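Local coordinates for PAC2 family protein (Streptomyces avermitilis, PDB 3MNF) that is of unknown function but belongs to the PAC2 family, whose relatives include proteins that assist proteasome assembly, at residues H28-W33 with V208-G213. Numbering follows the deposited sequence.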
ATOM      1  N   HIS A  28       7.086  -4.542  33.537  1.00 76.00           N
ATOM      2  CA  HIS A  28       7.896  -4.651  34.733  1.00 78.70           C
ATOM      3  C   HIS A  28       9.390  -4.643  34.409  1.00 79.09           C
ATOM      4  O   HIS A  28      10.178  -3.976  35.073  1.00 81.33           O
ATOM      5  CB  HIS A  28       7.515  -5.926  35.477  1.00 79.36           C
ATOM      6  CG  HIS A  28       8.251  -6.113  36.761  1.00 82.32           C
ATOM      7  ND1 HIS A  28       7.771  -5.654  37.964  1.00 85.85           N
ATOM      8  CD2 HIS A  28       9.438  -6.704  37.029  1.00 83.65           C
ATOM      9  CE1 HIS A  28       8.631  -5.954  38.921  1.00 88.26           C
ATOM     10  NE2 HIS A  28       9.649  -6.592  38.380  1.00 86.56           N
ATOM     11  N   LEU A  29       9.785  -5.384  33.389  1.00 77.48           N
ATOM     12  CA  LEU A  29      11.167  -5.356  32.962  1.00 78.36           C
ATOM     13  C   LEU A  29      11.538  -3.959  32.490  1.00 79.28           C
ATOM     14  O   LEU A  29      12.606  -3.462  32.810  1.00 81.31           O
ATOM     15  CB  LEU A  29      11.404  -6.370  31.846  1.00 76.11           C
ATOM     16  CG  LEU A  29      11.086  -7.816  32.216  1.00 75.96           C
ATOM     17  CD1 LEU A  29      11.397  -8.737  31.066  1.00 74.08           C
ATOM     18  CD2 LEU A  29      11.865  -8.241  33.444  1.00 78.60           C
ATOM     19  N   ASP A  30      10.645  -3.317  31.744  1.00 78.78           N
ATOM     20  CA  ASP A  30      10.943  -2.012  31.175  1.00 79.87           C
ATOM     21  C   ASP A  30      11.097  -0.970  32.262  1.00 83.11           C
ATOM     22  O   ASP A  30      12.000  -0.136  32.213  1.00 84.53           O
ATOM     23  CB  ASP A  30       9.870  -1.581  30.178  1.00 78.08           C
ATOM     24  CG  ASP A  30      10.360  -0.489  29.240  1.00 79.71           C
ATOM     25  OD1 ASP A  30      11.512  -0.581  28.769  1.00 81.95           O
ATOM     26  OD2 ASP A  30       9.613   0.470  28.964  1.00 81.68           O
ATOM     27  N   ARG A  31      10.205  -1.033  33.243  1.00 85.03           N
ATOM     28  CA  ARG A  31      10.218  -0.121  34.379  1.00 89.16           C
ATOM     29  C   ARG A  31      11.453  -0.353  35.248  1.00 91.23           C
ATOM     30  O   ARG A  31      12.293   0.537  35.347  1.00 92.90           O
ATOM     31  CB  ARG A  31       8.929  -0.287  35.178  1.00 90.49           C
ATOM     32  CG  ARG A  31       8.720   0.654  36.367  1.00 97.99           C
ATOM     33  CD  ARG A  31       7.419   0.266  37.115  1.00105.52           C
ATOM     34  NE  ARG A  31       6.452  -0.364  36.188  1.00107.64           N
ATOM     35  CZ  ARG A  31       5.861  -1.551  36.372  1.00107.89           C
ATOM     36  NH1 ARG A  31       6.093  -2.258  37.492  1.00110.19           N
ATOM     37  NH2 ARG A  31       5.022  -2.021  35.442  1.00102.57           N
ATOM     38  N   GLU A  32      11.579  -1.551  35.836  1.00 91.32           N
ATOM     39  CA  GLU A  32      12.663  -1.846  36.786  1.00 94.28           C
ATOM     40  C   GLU A  32      14.042  -1.563  36.211  1.00 94.13           C
ATOM     41  O   GLU A  32      14.907  -1.046  36.915  1.00 97.56           O
ATOM     42  CB  GLU A  32      12.636  -3.293  37.311  1.00 94.58           C
ATOM     43  CG  GLU A  32      11.340  -3.793  37.965  1.00 97.29           C
ATOM     44  CD  GLU A  32      10.745  -2.877  39.042  1.00103.72           C
ATOM     45  OE1 GLU A  32      11.419  -2.601  40.070  1.00106.56           O
ATOM     46  OE2 GLU A  32       9.564  -2.466  38.849  1.00104.79           O
ATOM     47  N   TRP A  33      14.244  -1.896  34.941  1.00 90.79           N
ATOM     48  CA  TRP A  33      15.537  -1.700  34.292  1.00 90.97           C
ATOM     49  C   TRP A  33      15.669  -0.384  33.522  1.00 90.81           C
ATOM     50  O   TRP A  33      16.647  -0.184  32.803  1.00 90.77           O
ATOM     51  CB  TRP A  33      15.854  -2.874  33.368  1.00 88.80           C
ATOM     52  CG  TRP A  33      16.321  -4.109  34.066  1.00 89.75           C
ATOM     53  CD1 TRP A  33      17.109  -4.176  35.178  1.00 93.99           C
ATOM     54  CD2 TRP A  33      16.064  -5.463  33.673  1.00 87.82           C
ATOM     55  NE1 TRP A  33      17.342  -5.490  35.516  1.00 94.84           N
ATOM     56  CE2 TRP A  33      16.716  -6.299  34.603  1.00 90.99           C
ATOM     57  CE3 TRP A  33      15.347  -6.052  32.621  1.00 85.29           C
ATOM     58  CZ2 TRP A  33      16.668  -7.694  34.520  1.00 90.67           C
ATOM     59  CZ3 TRP A  33      15.308  -7.439  32.527  1.00 84.66           C
ATOM     60  CH2 TRP A  33      15.963  -8.243  33.474  1.00 87.89           C
ATOM     61  N   VAL A 208      19.236 -14.591  33.854  1.00107.32           N
ATOM     62  CA  VAL A 208      19.329 -13.169  34.127  1.00104.61           C
ATOM     63  C   VAL A 208      18.563 -12.887  35.405  1.00103.30           C
ATOM     64  O   VAL A 208      17.404 -13.275  35.523  1.00100.95           O
ATOM     65  CB  VAL A 208      18.761 -12.343  32.933  1.00100.34           C
ATOM     66  CG1 VAL A 208      17.947 -11.159  33.391  1.00 96.46           C
ATOM     67  CG2 VAL A 208      19.878 -11.878  32.043  1.00102.81           C
ATOM     68  N   ARG A 209      19.214 -12.233  36.362  1.00105.58           N
ATOM     69  CA  ARG A 209      18.565 -11.789  37.589  1.00105.30           C
ATOM     70  C   ARG A 209      17.487 -10.757  37.278  1.00100.30           C
ATOM     71  O   ARG A 209      17.806  -9.681  36.795  1.00100.09           O
ATOM     72  CB  ARG A 209      19.595 -11.114  38.488  1.00110.24           C
ATOM     73  CG  ARG A 209      19.070 -10.749  39.856  1.00112.84           C
ATOM     74  CD  ARG A 209      19.220 -11.931  40.799  1.00118.31           C
ATOM     75  NE  ARG A 209      18.443 -11.771  42.024  1.00120.21           N
ATOM     76  CZ  ARG A 209      18.533 -12.584  43.071  1.00125.08           C
ATOM     77  NH1 ARG A 209      19.367 -13.613  43.046  1.00128.24           N
ATOM     78  NH2 ARG A 209      17.791 -12.364  44.146  1.00127.31           N
ATOM     79  N   ILE A 210      16.225 -11.066  37.562  1.00 97.06           N
ATOM     80  CA  ILE A 210      15.146 -10.091  37.381  1.00 92.83           C
ATOM     81  C   ILE A 210      14.694  -9.516  38.723  1.00 95.02           C
ATOM     82  O   ILE A 210      14.276 -10.274  39.614  1.00 96.68           O
ATOM     83  CB  ILE A 210      13.924 -10.726  36.727  1.00 88.94           C
ATOM     84  CG1 ILE A 210      14.290 -11.304  35.355  1.00 88.08           C
ATOM     85  CG2 ILE A 210      12.805  -9.711  36.645  1.00 85.91           C
ATOM     86  CD1 ILE A 210      13.276 -12.260  34.779  1.00 85.45           C
ATOM     87  N   PRO A 211      14.761  -8.181  38.880  1.00 95.57           N
ATOM     88  CA  PRO A 211      14.257  -7.565  40.111  1.00 98.29           C
ATOM     89  C   PRO A 211      12.731  -7.580  40.116  1.00 95.23           C
ATOM     90  O   PRO A 211      12.105  -7.033  39.210  1.00 91.87           O
ATOM     91  CB  PRO A 211      14.804  -6.127  40.054  1.00100.23           C
ATOM     92  CG  PRO A 211      15.780  -6.109  38.901  1.00 99.09           C
ATOM     93  CD  PRO A 211      15.302  -7.173  37.955  1.00 94.85           C
ATOM     94  N   LEU A 212      12.150  -8.218  41.124  1.00 97.17           N
ATOM     95  CA  LEU A 212      10.711  -8.455  41.181  1.00 95.04           C
ATOM     96  C   LEU A 212       9.938  -7.362  41.914  1.00 97.90           C
ATOM     97  O   LEU A 212       8.710  -7.426  42.003  1.00 97.03           O
ATOM     98  CB  LEU A 212      10.424  -9.814  41.821  1.00 96.21           C
ATOM     99  CG  LEU A 212      11.246 -11.023  41.353  1.00 95.97           C
ATOM    100  CD1 LEU A 212      11.422 -12.034  42.495  1.00100.20           C
ATOM    101  CD2 LEU A 212      10.650 -11.676  40.107  1.00 90.31           C
ATOM    102  N   GLY A 213      10.654  -6.362  42.430  1.00102.35           N
ATOM    103  CA  GLY A 213      10.042  -5.231  43.129  1.00106.60           C
ATOM    104  C   GLY A 213       8.926  -5.643  44.073  1.00109.31           C
ATOM    105  O   GLY A 213       9.106  -6.533  44.905  1.00111.68           O
TER
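Trp33 presses the benzo end of its indole against the loop 208-213, CH2 lying 3.5 Å from Val208 CG1 and 4.0 Å from Ile210 CG1. The Pro211 ring crosses the indole at about a right angle, with CD 3.6 Å from Trp33 NE1, while Arg209 O sits at the indole edge, in its plane. A large, flat residue suits this place, the first after helix 21-32 to leave helical geometry, because it can reach several loop residues at once and also rest on Val75, Val77 and Leu85 of the sheet. One turn earlier, Leu29 CD2 meets Ile210 CG2 at 3.6 Å; Leu29 also packs on Leu199 and Leu202 of helix 192-206. His28 supplies the polar link, its flat imidazole carrying a ring N-H that can point at a carbonyl near the ring plane (14° out of it). With CG anti to the backbone N (chi1 -178°), the ring extends to the loop, and His28 NE2 donates to a lone pair of Pro211 O at 2.6 Å with an N-H...O angle of 154°. Glu32 CG lies over one ring face, toward its rim, which should limit ring rotation. Replacing the imidazole with an alanine removes NE2, and Pro211 O would probably be left without this donor and the loop less firmly tied to the helix. The contact is typical of helix-to-loop packing in an alpha/beta fold, here joining the end of a sheet-covering helix to the linker between helices 192-206 and 215-226.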